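Local coordinates for L-lysine 6-oxidase (Marinomonas mediterranea, PDB 3WEU), which oxidises the side-chain amino group of L-lysine with a cysteine tryptophylquinone cofactor, releasing hydrogen peroxide that makes the enzyme antibacterial, at residues Pro165-Gly170 with Lys177-Leu182; Trp121-Lys126 with Gln133-Asp138; Asn272-Leu275 with Asp281-Thr284. One frame throughout, in Å; residues are numbered along the deposited sequence.

Interaction 1: Pro165-Gly170 with Lys177-Leu182; sequences PSYPSG and KHFESL
Phe179 packs against Tyr167 and Pro168 where the loop after strand 150-154 runs past the residues leading into strand 181-187, beside the mixed beta sheet of the N-terminal region. Its side chain can be followed outward. Phe179 CB sits 3.8 Å from the Pro168 carbonyl O and 4.0 Å from Pro168 CG, so the first carbon already touches both backbone and pyrrolidine ring. With CG anti to the backbone N (chi1 175°), the ring is carried on toward Tyr167, where Phe179 CD2 lies 3.9 Å from Tyr167 CB and Phe179 CE2 approaches the same carbon. The rings of Tyr167 and Phe179 are set obliquely, and the touching is done by the root of the tyrosine side chain more than by its ring. One face of the Phe179 ring has Ser181 N above it, offset toward the rim. Beyond the two segments, Phe201 stacks edge-to-face with Phe179, and Ile137 of strand 137-145 touches both Phe179 and Pro168. No direct hydrogen bond joins the segments; a water does so instead. The water O donates to Pro168 O at 2.6 Å and accepts from Phe179 N at 2.9 Å; its approach to Gly170 O is rather short.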
ATOM      1  N   PRO A 165       6.837 -30.101 -18.150  1.00 24.63           N
ATOM      2  CA  PRO A 165       6.911 -28.697 -18.457  1.00 25.37           C
ATOM      3  C   PRO A 165       6.354 -27.907 -17.313  1.00 25.72           C
ATOM      4  O   PRO A 165       5.556 -28.442 -16.539  1.00 23.25           O
ATOM      5  CB  PRO A 165       6.013 -28.559 -19.702  1.00 27.12           C
ATOM      6  CG  PRO A 165       5.012 -29.714 -19.577  1.00 26.76           C
ATOM      7  CD  PRO A 165       5.847 -30.829 -18.983  1.00 26.04           C
ATOM      8  N   SER A 166       6.692 -26.626 -17.205  1.00 21.96           N
ATOM      9  CA  SER A 166       6.077 -25.766 -16.155  1.00 23.21           C
ATOM     10  C   SER A 166       6.120 -24.347 -16.627  1.00 22.67           C
ATOM     11  O   SER A 166       7.010 -23.975 -17.419  1.00 22.06           O
ATOM     12  CB  SER A 166       6.827 -25.887 -14.819  1.00 23.56           C
ATOM     13  OG  SER A 166       8.229 -26.057 -15.038  1.00 26.46           O
ATOM     14  N   TYR A 167       5.176 -23.554 -16.132  1.00 23.45           N
ATOM     15  CA  TYR A 167       5.132 -22.147 -16.444  1.00 25.39           C
ATOM     16  C   TYR A 167       4.019 -21.562 -15.655  1.00 28.16           C
ATOM     17  O   TYR A 167       3.189 -22.311 -15.173  1.00 26.63           O
ATOM     18  CB  TYR A 167       4.917 -21.897 -17.932  1.00 25.74           C
ATOM     19  CG  TYR A 167       3.687 -22.504 -18.530  1.00 27.39           C
ATOM     20  CD1 TYR A 167       2.487 -21.802 -18.565  1.00 30.56           C
ATOM     21  CD2 TYR A 167       3.741 -23.789 -19.084  1.00 27.78           C
ATOM     22  CE1 TYR A 167       1.361 -22.361 -19.144  1.00 31.37           C
ATOM     23  CE2 TYR A 167       2.604 -24.365 -19.632  1.00 30.36           C
ATOM     24  CZ  TYR A 167       1.448 -23.642 -19.649  1.00 31.54           C
ATOM     25  OH  TYR A 167       0.341 -24.233 -20.254  1.00 36.16           O
ATOM     26  N   PRO A 168       3.987 -20.235 -15.538  1.00 25.84           N
ATOM     27  CA  PRO A 168       2.923 -19.608 -14.808  1.00 29.20           C
ATOM     28  C   PRO A 168       1.668 -19.587 -15.684  1.00 30.65           C
ATOM     29  O   PRO A 168       1.592 -18.894 -16.685  1.00 28.02           O
ATOM     30  CB  PRO A 168       3.435 -18.193 -14.555  1.00 30.75           C
ATOM     31  CG  PRO A 168       4.453 -17.938 -15.591  1.00 28.38           C
ATOM     32  CD  PRO A 168       5.061 -19.286 -15.893  1.00 28.43           C
ATOM     33  N   SER A 169       0.688 -20.365 -15.287  1.00 32.03           N
ATOM     34  CA  SER A 169      -0.484 -20.556 -16.103  1.00 32.03           C
ATOM     35  C   SER A 169      -1.580 -19.649 -15.656  1.00 33.23           C
ATOM     36  O   SER A 169      -1.552 -19.044 -14.590  1.00 33.47           O
ATOM     37  CB  SER A 169      -0.941 -22.012 -16.044  1.00 36.87           C
ATOM     38  OG  SER A 169      -1.082 -22.407 -14.706  1.00 34.20           O
ATOM     39  N   GLY A 170      -2.561 -19.537 -16.514  1.00 35.66           N
ATOM     40  CA  GLY A 170      -3.630 -18.605 -16.256  1.00 41.35           C
ATOM     41  C   GLY A 170      -3.224 -17.140 -16.299  1.00 41.70           C
ATOM     42  O   GLY A 170      -2.125 -16.769 -16.715  1.00 45.09           O
ATOM     43  N   LYS A 177      -0.151 -10.373 -18.363  1.00 27.10           N
ATOM     44  CA  LYS A 177      -1.232 -11.279 -17.947  1.00 29.60           C
ATOM     45  C   LYS A 177      -1.051 -12.741 -18.304  1.00 29.40           C
ATOM     46  O   LYS A 177      -1.403 -13.638 -17.479  1.00 27.01           O
ATOM     47  CB  LYS A 177      -2.558 -10.782 -18.531  1.00 35.81           C
ATOM     48  CG  LYS A 177      -2.894  -9.406 -18.049  1.00 44.41           C
ATOM     49  CD  LYS A 177      -4.380  -9.098 -18.046  1.00 54.92           C
ATOM     50  CE  LYS A 177      -4.638  -7.972 -17.051  1.00 66.43           C
ATOM     51  NZ  LYS A 177      -5.409  -6.865 -17.686  1.00 79.35           N
ATOM     52  N   HIS A 178      -0.550 -12.981 -19.516  1.00 30.23           N
ATOM     53  CA  HIS A 178      -0.562 -14.322 -20.149  1.00 33.37           C
ATOM     54  C   HIS A 178       0.746 -14.744 -20.690  1.00 31.47           C
ATOM     55  O   HIS A 178       1.135 -14.324 -21.751  1.00 30.89           O
ATOM     56  CB  HIS A 178      -1.595 -14.398 -21.280  1.00 39.95           C
ATOM     57  CG  HIS A 178      -3.008 -14.274 -20.780  1.00 48.32           C
ATOM     58  ND1 HIS A 178      -3.767 -13.128 -20.942  1.00 51.04           N
ATOM     59  CD2 HIS A 178      -3.755 -15.118 -20.023  1.00 56.78           C
ATOM     60  CE1 HIS A 178      -4.930 -13.284 -20.337  1.00 53.59           C
ATOM     61  NE2 HIS A 178      -4.945 -14.480 -19.768  1.00 55.88           N
ATOM     62  N   PHE A 179       1.434 -15.598 -19.960  1.00 27.46           N
ATOM     63  CA  PHE A 179       2.708 -16.127 -20.447  1.00 25.52           C
ATOM     64  C   PHE A 179       2.479 -17.130 -21.574  1.00 27.96           C
ATOM     65  O   PHE A 179       1.657 -18.018 -21.454  1.00 24.53           O
ATOM     66  CB  PHE A 179       3.483 -16.819 -19.318  1.00 23.55           C
ATOM     67  CG  PHE A 179       4.710 -17.452 -19.803  1.00 21.44           C
ATOM     68  CD1 PHE A 179       5.846 -16.686 -20.030  1.00 24.87           C
ATOM     69  CD2 PHE A 179       4.724 -18.776 -20.192  1.00 22.84           C
ATOM     70  CE1 PHE A 179       6.975 -17.271 -20.604  1.00 23.67           C
ATOM     71  CE2 PHE A 179       5.818 -19.352 -20.760  1.00 22.08           C
ATOM     72  CZ  PHE A 179       6.965 -18.609 -20.964  1.00 24.11           C
ATOM     73  N   GLU A 180       3.263 -17.054 -22.632  1.00 24.84           N
ATOM     74  CA  GLU A 180       3.096 -17.919 -23.781  1.00 25.33           C
ATOM     75  C   GLU A 180       4.367 -18.498 -24.366  1.00 22.46           C
ATOM     76  O   GLU A 180       4.326 -19.535 -24.976  1.00 19.40           O
ATOM     77  CB  GLU A 180       2.387 -17.143 -24.898  1.00 31.83           C
ATOM     78  CG  GLU A 180       0.882 -17.214 -24.766  1.00 43.24           C
ATOM     79  CD  GLU A 180       0.173 -16.395 -25.845  1.00 49.69           C
ATOM     80  OE1 GLU A 180      -0.920 -16.787 -26.260  1.00 58.71           O
ATOM     81  OE2 GLU A 180       0.713 -15.365 -26.276  1.00 48.84           O
ATOM     82  N   SER A 181       5.500 -17.801 -24.241  1.00 19.00           N
ATOM     83  CA  SER A 181       6.645 -18.157 -24.968  1.00 17.85           C
ATOM     84  C   SER A 181       7.954 -17.704 -24.264  1.00 19.89           C
ATOM     85  O   SER A 181       8.010 -16.633 -23.686  1.00 18.06           O
ATOM     86  CB  SER A 181       6.608 -17.513 -26.350  1.00 19.14           C
ATOM     87  OG  SER A 181       7.749 -17.864 -27.114  1.00 18.07           O
ATOM     88  N   LEU A 182       8.989 -18.473 -24.490  1.00 18.72           N
ATOM     89  CA  LEU A 182      10.365 -18.112 -24.125  1.00 19.44           C
ATOM     90  C   LEU A 182      11.219 -17.584 -25.296  1.00 20.50           C
ATOM     91  O   LEU A 182      12.341 -17.132 -25.126  1.00 17.84           O
ATOM     92  CB  LEU A 182      10.983 -19.327 -23.516  1.00 19.06           C
ATOM     93  CG  LEU A 182      11.115 -19.395 -21.958  1.00 19.70           C
ATOM     94  CD1 LEU A 182      10.541 -18.376 -20.999  1.00 21.72           C
ATOM     95  CD2 LEU A 182      11.473 -20.788 -21.504  1.00 19.03           C
TER
HETATM   96  O   HOH W   1       0.292 -16.751 -17.527  1.00 31.08           O

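Interaction 2: Trp121-Lys126 with Gln133-Asp138; sequences WRNASK and QSLIID. With SO4 (sulfate ion), chain C.
Asn123, which meets Leu135 across the contact, opens a type I beta turn closed by the bond from Lys126 N to Asn123 O at 3.0 Å. Leu135, near the end of the short helix 129-134, divides the work between its two methyl groups. Leu135 CD1 lies 3.7 Å from Asn123 CB and 4.3 Å from Lys126 CB, touching the roots of both end residues of the turn. Leu135 CD2 instead meets the amide end, 4.1 Å from Asn123 ND2. The contact is buried, with no hydrogen bond across it; its van der Waals touching joins the turn to the link between helix 129-134 and strand 137-145 in the N-terminal region. Arg132 of the helix donates to Arg122 O and Lys126 O, while Asn123 OD1 accepts from Asp216 N. Arg122 extends from CG to NE and turns its guanidinium edge to a sulfate, probably from the crystallisation liquor, whose sulfur lies in the guanidinium plane. Two bonds hold the anion: Arg122 NE to sulfate O2 at 2.9 Å (157° at the hydrogen) and Arg122 NH2 to sulfate O4 at 2.9 Å (160°). Phe99 N also binds the sulfate; Arg122 NH1 donates to Lys93 O and Lys503 O, and NH2 also to Met505 O.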
ATOM      1  N   TRP A 121      14.868 -19.203   0.112  1.00 22.81           N
ATOM      2  CA  TRP A 121      14.413 -19.525  -1.219  1.00 22.70           C
ATOM      3  C   TRP A 121      13.429 -18.491  -1.593  1.00 21.54           C
ATOM      4  O   TRP A 121      12.677 -18.043  -0.727  1.00 22.51           O
ATOM      5  CB  TRP A 121      13.684 -20.880  -1.224  1.00 24.90           C
ATOM      6  CG  TRP A 121      14.549 -22.026  -1.062  1.00 27.21           C
ATOM      7  CD1 TRP A 121      14.655 -22.801   0.056  1.00 32.96           C
ATOM      8  CD2 TRP A 121      15.522 -22.538  -2.003  1.00 25.50           C
ATOM      9  NE1 TRP A 121      15.606 -23.789  -0.144  1.00 33.36           N
ATOM     10  CE2 TRP A 121      16.124 -23.669  -1.414  1.00 29.44           C
ATOM     11  CE3 TRP A 121      15.901 -22.185  -3.297  1.00 27.07           C
ATOM     12  CZ2 TRP A 121      17.133 -24.427  -2.064  1.00 27.25           C
ATOM     13  CZ3 TRP A 121      16.893 -22.960  -3.958  1.00 24.09           C
ATOM     14  CH2 TRP A 121      17.464 -24.083  -3.355  1.00 25.92           C
ATOM     15  N   ARG A 122      13.381 -18.083  -2.876  1.00 18.83           N
ATOM     16  CA  ARG A 122      12.235 -17.368  -3.380  1.00 18.14           C
ATOM     17  C   ARG A 122      10.969 -18.260  -3.285  1.00 18.79           C
ATOM     18  O   ARG A 122      11.097 -19.457  -3.337  1.00 23.07           O
ATOM     19  CB  ARG A 122      12.453 -16.931  -4.818  1.00 18.27           C
ATOM     20  CG  ARG A 122      13.467 -15.796  -4.926  1.00 17.93           C
ATOM     21  CD  ARG A 122      14.000 -15.738  -6.380  1.00 20.36           C
ATOM     22  NE  ARG A 122      14.869 -14.570  -6.566  1.00 19.63           N
ATOM     23  CZ  ARG A 122      15.797 -14.479  -7.512  1.00 21.11           C
ATOM     24  NH1 ARG A 122      15.896 -15.425  -8.473  1.00 18.42           N
ATOM     25  NH2 ARG A 122      16.536 -13.361  -7.568  1.00 20.57           N
ATOM     26  N   ASN A 123       9.797 -17.657  -3.128  1.00 20.06           N
ATOM     27  CA  ASN A 123       8.517 -18.422  -3.030  1.00 22.24           C
ATOM     28  C   ASN A 123       8.671 -19.526  -1.961  1.00 23.43           C
ATOM     29  O   ASN A 123       8.486 -20.739  -2.206  1.00 23.49           O
ATOM     30  CB  ASN A 123       8.175 -19.004  -4.361  1.00 20.87           C
ATOM     31  CG  ASN A 123       7.900 -17.882  -5.383  1.00 20.87           C
ATOM     32  OD1 ASN A 123       6.952 -17.144  -5.259  1.00 21.64           O
ATOM     33  ND2 ASN A 123       8.781 -17.763  -6.385  1.00 22.02           N
ATOM     34  N   ALA A 124       9.048 -19.039  -0.785  1.00 25.33           N
ATOM     35  CA  ALA A 124       9.520 -19.895   0.329  1.00 27.04           C
ATOM     36  C   ALA A 124       8.413 -20.820   0.925  1.00 29.90           C
ATOM     37  O   ALA A 124       8.724 -21.827   1.521  1.00 33.10           O
ATOM     38  CB  ALA A 124      10.112 -19.000   1.415  1.00 29.25           C
ATOM     39  N   SER A 125       7.155 -20.490   0.700  1.00 32.54           N
ATOM     40  CA  SER A 125       6.039 -21.326   1.134  1.00 34.73           C
ATOM     41  C   SER A 125       5.949 -22.601   0.280  1.00 39.21           C
ATOM     42  O   SER A 125       5.412 -23.599   0.718  1.00 39.30           O
ATOM     43  CB  SER A 125       4.753 -20.513   1.126  1.00 34.47           C
ATOM     44  OG  SER A 125       4.232 -20.419  -0.173  1.00 35.57           O
ATOM     45  N   LYS A 126       6.602 -22.642  -0.881  1.00 35.15           N
ATOM     46  CA  LYS A 126       6.716 -23.870  -1.631  1.00 33.17           C
ATOM     47  C   LYS A 126       7.962 -24.592  -1.228  1.00 36.64           C
ATOM     48  O   LYS A 126       9.076 -24.147  -1.513  1.00 30.49           O
ATOM     49  CB  LYS A 126       6.729 -23.592  -3.133  1.00 39.85           C
ATOM     50  CG  LYS A 126       5.485 -22.881  -3.667  1.00 39.14           C
ATOM     51  CD  LYS A 126       4.244 -23.726  -3.403  1.00 47.98           C
ATOM     52  CE  LYS A 126       3.243 -23.644  -4.537  1.00 45.34           C
ATOM     53  NZ  LYS A 126       2.747 -22.267  -4.456  1.00 49.75           N
ATOM     54  N   GLN A 133       9.903 -27.340  -8.524  1.00 26.31           N
ATOM     55  CA  GLN A 133      10.149 -27.550  -9.922  1.00 26.78           C
ATOM     56  C   GLN A 133       9.087 -26.843 -10.770  1.00 25.65           C
ATOM     57  O   GLN A 133       9.397 -26.372 -11.873  1.00 25.61           O
ATOM     58  CB  GLN A 133      10.320 -29.045 -10.278  1.00 29.78           C
ATOM     59  CG  GLN A 133      10.610 -29.319 -11.761  1.00 29.07           C
ATOM     60  CD  GLN A 133      10.449 -30.782 -12.154  1.00 30.07           C
ATOM     61  OE1 GLN A 133       9.336 -31.312 -12.175  1.00 29.84           O
ATOM     62  NE2 GLN A 133      11.530 -31.414 -12.520  1.00 28.13           N
ATOM     63  N   SER A 134       7.879 -26.652 -10.261  1.00 23.79           N
ATOM     64  CA  SER A 134       6.859 -26.085 -11.121  1.00 26.19           C
ATOM     65  C   SER A 134       7.002 -24.541 -11.175  1.00 26.15           C
ATOM     66  O   SER A 134       6.405 -23.855 -11.987  1.00 20.91           O
ATOM     67  CB  SER A 134       5.467 -26.560 -10.695  1.00 30.56           C
ATOM     68  OG  SER A 134       5.110 -25.793  -9.586  1.00 38.85           O
ATOM     69  N   LEU A 135       7.852 -24.019 -10.320  1.00 23.88           N
ATOM     70  CA  LEU A 135       8.162 -22.591 -10.338  1.00 25.04           C
ATOM     71  C   LEU A 135       9.052 -22.210 -11.543  1.00 24.27           C
ATOM     72  O   LEU A 135       9.077 -21.030 -11.940  1.00 22.82           O
ATOM     73  CB  LEU A 135       8.860 -22.184  -9.014  1.00 24.38           C
ATOM     74  CG  LEU A 135       7.946 -22.178  -7.773  1.00 22.57           C
ATOM     75  CD1 LEU A 135       8.828 -21.986  -6.526  1.00 24.06           C
ATOM     76  CD2 LEU A 135       6.895 -21.075  -7.909  1.00 24.07           C
ATOM     77  N   ILE A 136       9.754 -23.206 -12.089  1.00 23.26           N
ATOM     78  CA  ILE A 136      10.653 -23.039 -13.181  1.00 21.83           C
ATOM     79  C   ILE A 136       9.789 -22.823 -14.407  1.00 23.92           C
ATOM     80  O   ILE A 136       8.718 -23.441 -14.560  1.00 20.91           O
ATOM     81  CB  ILE A 136      11.488 -24.307 -13.431  1.00 18.90           C
ATOM     82  CG1 ILE A 136      12.279 -24.651 -12.179  1.00 20.65           C
ATOM     83  CG2 ILE A 136      12.436 -24.200 -14.633  1.00 20.13           C
ATOM     84  CD1 ILE A 136      13.119 -25.865 -12.287  1.00 20.98           C
ATOM     85  N   ILE A 137      10.245 -21.947 -15.308  1.00 20.51           N
ATOM     86  CA  ILE A 137       9.635 -21.868 -16.611  1.00 19.71           C
ATOM     87  C   ILE A 137      10.473 -22.713 -17.522  1.00 20.30           C
ATOM     88  O   ILE A 137      11.630 -22.363 -17.844  1.00 21.88           O
ATOM     89  CB  ILE A 137       9.528 -20.450 -17.189  1.00 20.71           C
ATOM     90  CG1 ILE A 137       8.805 -19.508 -16.248  1.00 23.11           C
ATOM     91  CG2 ILE A 137       8.760 -20.479 -18.530  1.00 19.73           C
ATOM     92  CD1 ILE A 137       8.629 -18.083 -16.785  1.00 24.72           C
ATOM     93  N   ASP A 138       9.894 -23.850 -17.949  1.00 19.61           N
ATOM     94  CA  ASP A 138      10.545 -24.838 -18.728  1.00 20.54           C
ATOM     95  C   ASP A 138       9.526 -25.503 -19.691  1.00 23.05           C
ATOM     96  O   ASP A 138       8.584 -26.226 -19.269  1.00 20.72           O
ATOM     97  CB  ASP A 138      11.144 -25.882 -17.799  1.00 21.87           C
ATOM     98  CG  ASP A 138      11.818 -27.024 -18.532  1.00 20.56           C
ATOM     99  OD1 ASP A 138      12.052 -26.952 -19.764  1.00 20.72           O
ATOM    100  OD2 ASP A 138      12.195 -28.021 -17.857  1.00 20.50           O
TER
HETATM  101  S   SO4 C 801      14.883 -11.453  -4.528  1.00 41.17           S
HETATM  102  O1  SO4 C 801      14.938 -11.498  -3.020  1.00 36.31           O
HETATM  103  O2  SO4 C 801      13.790 -12.454  -4.883  1.00 41.44           O
HETATM  104  O3  SO4 C 801      14.433 -10.092  -4.995  1.00 35.22           O
HETATM  105  O4  SO4 C 801      16.224 -11.717  -5.214  1.00 26.17           O

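Interaction 3: Asn272-Leu275 with Asp281-Thr284; sequences NFDL and DSAT
Ser282 and Asp274 join two surface loops: one follows helix 261-272, and the other, after strand 280-281, begins with an Asx motif at Asp281. The direct link is a single side-chain hydrogen bond. Ser282 OG donates to Asp274 OD1 at 2.8 Å, approaching on the anti side of the carboxylate and 26° out of its plane. Asp274 has its CG anti to the backbone N (chi1 -156°), which carries the carboxylate over to the serine although the bond to CB does not itself aim there. Ser282, by contrast, directs its CB toward the other loop, and its hydroxyl is the atom that makes the contact.

Within the second loop, Asp281 OD1 accepts from Thr284 N at 3.3 Å, with the amide lying well above the carboxylate plane, and residues 282-284 have helical backbone angles without the regular bonds of a helix. The backbone bond from Thr284 N to Asp281 O is weak.

In the first loop, packing is against the preceding helix and a neighbouring loop: Phe273, where helical geometry is lost, rests on Val268 and Tyr463, while Leu275 lies on Phe266 and pairs through its backbone with Gly269.

A water makes a second link between the loops. The water O donates to Ser282 OG at 2.8 Å and accepts from Asp274 N at 2.8 Å.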
ATOM      1  N   ASN A 272      42.680 -20.787 -14.636  1.00 20.26           N
ATOM      2  CA  ASN A 272      42.207 -22.136 -14.336  1.00 20.96           C
ATOM      3  C   ASN A 272      42.365 -23.189 -15.398  1.00 23.00           C
ATOM      4  O   ASN A 272      42.300 -24.360 -15.086  1.00 22.50           O
ATOM      5  CB  ASN A 272      40.750 -22.117 -13.930  1.00 21.08           C
ATOM      6  CG  ASN A 272      40.531 -21.343 -12.664  1.00 24.44           C
ATOM      7  OD1 ASN A 272      40.838 -21.814 -11.580  1.00 22.30           O
ATOM      8  ND2 ASN A 272      40.032 -20.137 -12.793  1.00 24.04           N
ATOM      9  N   PHE A 273      42.500 -22.813 -16.650  1.00 19.58           N
ATOM     10  CA  PHE A 273      42.477 -23.784 -17.735  1.00 21.95           C
ATOM     11  C   PHE A 273      43.675 -23.646 -18.610  1.00 20.89           C
ATOM     12  O   PHE A 273      43.639 -24.116 -19.714  1.00 21.94           O
ATOM     13  CB  PHE A 273      41.183 -23.607 -18.545  1.00 21.52           C
ATOM     14  CG  PHE A 273      39.968 -23.920 -17.772  1.00 21.71           C
ATOM     15  CD1 PHE A 273      39.601 -25.277 -17.597  1.00 25.59           C
ATOM     16  CD2 PHE A 273      39.149 -22.932 -17.224  1.00 23.27           C
ATOM     17  CE1 PHE A 273      38.483 -25.591 -16.864  1.00 24.91           C
ATOM     18  CE2 PHE A 273      38.025 -23.272 -16.472  1.00 20.92           C
ATOM     19  CZ  PHE A 273      37.697 -24.579 -16.308  1.00 25.40           C
ATOM     20  N   ASP A 274      44.742 -23.019 -18.113  1.00 22.93           N
ATOM     21  CA  ASP A 274      46.002 -22.937 -18.840  1.00 23.71           C
ATOM     22  C   ASP A 274      45.816 -22.312 -20.228  1.00 26.21           C
ATOM     23  O   ASP A 274      46.539 -22.653 -21.168  1.00 21.47           O
ATOM     24  CB  ASP A 274      46.565 -24.368 -18.983  1.00 30.70           C
ATOM     25  CG  ASP A 274      48.055 -24.383 -19.164  1.00 37.64           C
ATOM     26  OD1 ASP A 274      48.732 -23.716 -18.337  1.00 39.87           O
ATOM     27  OD2 ASP A 274      48.552 -25.086 -20.093  1.00 41.95           O
ATOM     28  N   LEU A 275      44.863 -21.394 -20.369  1.00 22.41           N
ATOM     29  CA  LEU A 275      44.579 -20.838 -21.665  1.00 20.09           C
ATOM     30  C   LEU A 275      45.785 -20.154 -22.320  1.00 19.60           C
ATOM     31  O   LEU A 275      45.934 -20.167 -23.522  1.00 18.39           O
ATOM     32  CB  LEU A 275      43.341 -19.886 -21.567  1.00 19.47           C
ATOM     33  CG  LEU A 275      42.886 -19.196 -22.865  1.00 18.20           C
ATOM     34  CD1 LEU A 275      42.407 -20.238 -23.873  1.00 19.99           C
ATOM     35  CD2 LEU A 275      41.787 -18.227 -22.492  1.00 19.11           C
ATOM     36  N   ASP A 281      51.523 -19.414 -14.625  1.00 26.84           N
ATOM     37  CA  ASP A 281      52.147 -20.715 -14.306  1.00 26.93           C
ATOM     38  C   ASP A 281      51.169 -21.510 -13.476  1.00 24.74           C
ATOM     39  O   ASP A 281      50.984 -21.243 -12.300  1.00 27.08           O
ATOM     40  CB  ASP A 281      53.392 -20.450 -13.492  1.00 31.40           C
ATOM     41  CG  ASP A 281      54.175 -21.713 -13.184  1.00 36.90           C
ATOM     42  OD1 ASP A 281      53.595 -22.803 -13.154  1.00 33.02           O
ATOM     43  OD2 ASP A 281      55.390 -21.568 -12.972  1.00 39.58           O
ATOM     44  N   SER A 282      50.475 -22.440 -14.106  1.00 29.33           N
ATOM     45  CA  SER A 282      49.417 -23.172 -13.444  1.00 33.74           C
ATOM     46  C   SER A 282      50.022 -24.056 -12.327  1.00 40.13           C
ATOM     47  O   SER A 282      49.471 -24.174 -11.238  1.00 35.84           O
ATOM     48  CB  SER A 282      48.643 -24.000 -14.486  1.00 36.16           C
ATOM     49  OG  SER A 282      48.192 -23.177 -15.601  1.00 37.80           O
ATOM     50  N   ALA A 283      51.211 -24.596 -12.554  1.00 39.89           N
ATOM     51  CA  ALA A 283      51.869 -25.374 -11.475  1.00 42.60           C
ATOM     52  C   ALA A 283      51.943 -24.583 -10.145  1.00 37.64           C
ATOM     53  O   ALA A 283      51.532 -25.107  -9.114  1.00 43.77           O
ATOM     54  CB  ALA A 283      53.247 -25.895 -11.940  1.00 38.99           C
ATOM     55  N   THR A 284      52.374 -23.312 -10.167  1.00 36.60           N
ATOM     56  CA  THR A 284      52.518 -22.472  -8.968  1.00 34.72           C
ATOM     57  C   THR A 284      51.375 -21.535  -8.614  1.00 37.56           C
ATOM     58  O   THR A 284      51.363 -20.943  -7.541  1.00 37.44           O
ATOM     59  CB  THR A 284      53.755 -21.552  -9.078  1.00 39.09           C
ATOM     60  OG1 THR A 284      53.574 -20.555 -10.109  1.00 34.97           O
ATOM     61  CG2 THR A 284      55.032 -22.377  -9.415  1.00 40.84           C
TER
HETATM   62  O   HOH W   2      45.687 -22.038 -15.642  1.00 20.30           O

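How the interactions relate
Interactions 1 and 2 adjoin, with centres 14 Å apart, and all four of their segments belong to the N-terminal family region. They meet at Ser166, whose OG lies 2.7 Å from Ile136 O and whose N lies 2.8 Å from Asp138 O, both probable hydrogen bonds. The loop of interaction 1 is thereby attached to the start of strand 137-145, which interaction 2 also reaches. Interaction 3 stands apart: its centre is 45 Å from that of interaction 1 and 39 Å from that of interaction 2, with nearest atoms about 27 and 24 Å away. None of the six segments contains the cofactor residues Cys516 and Trp581.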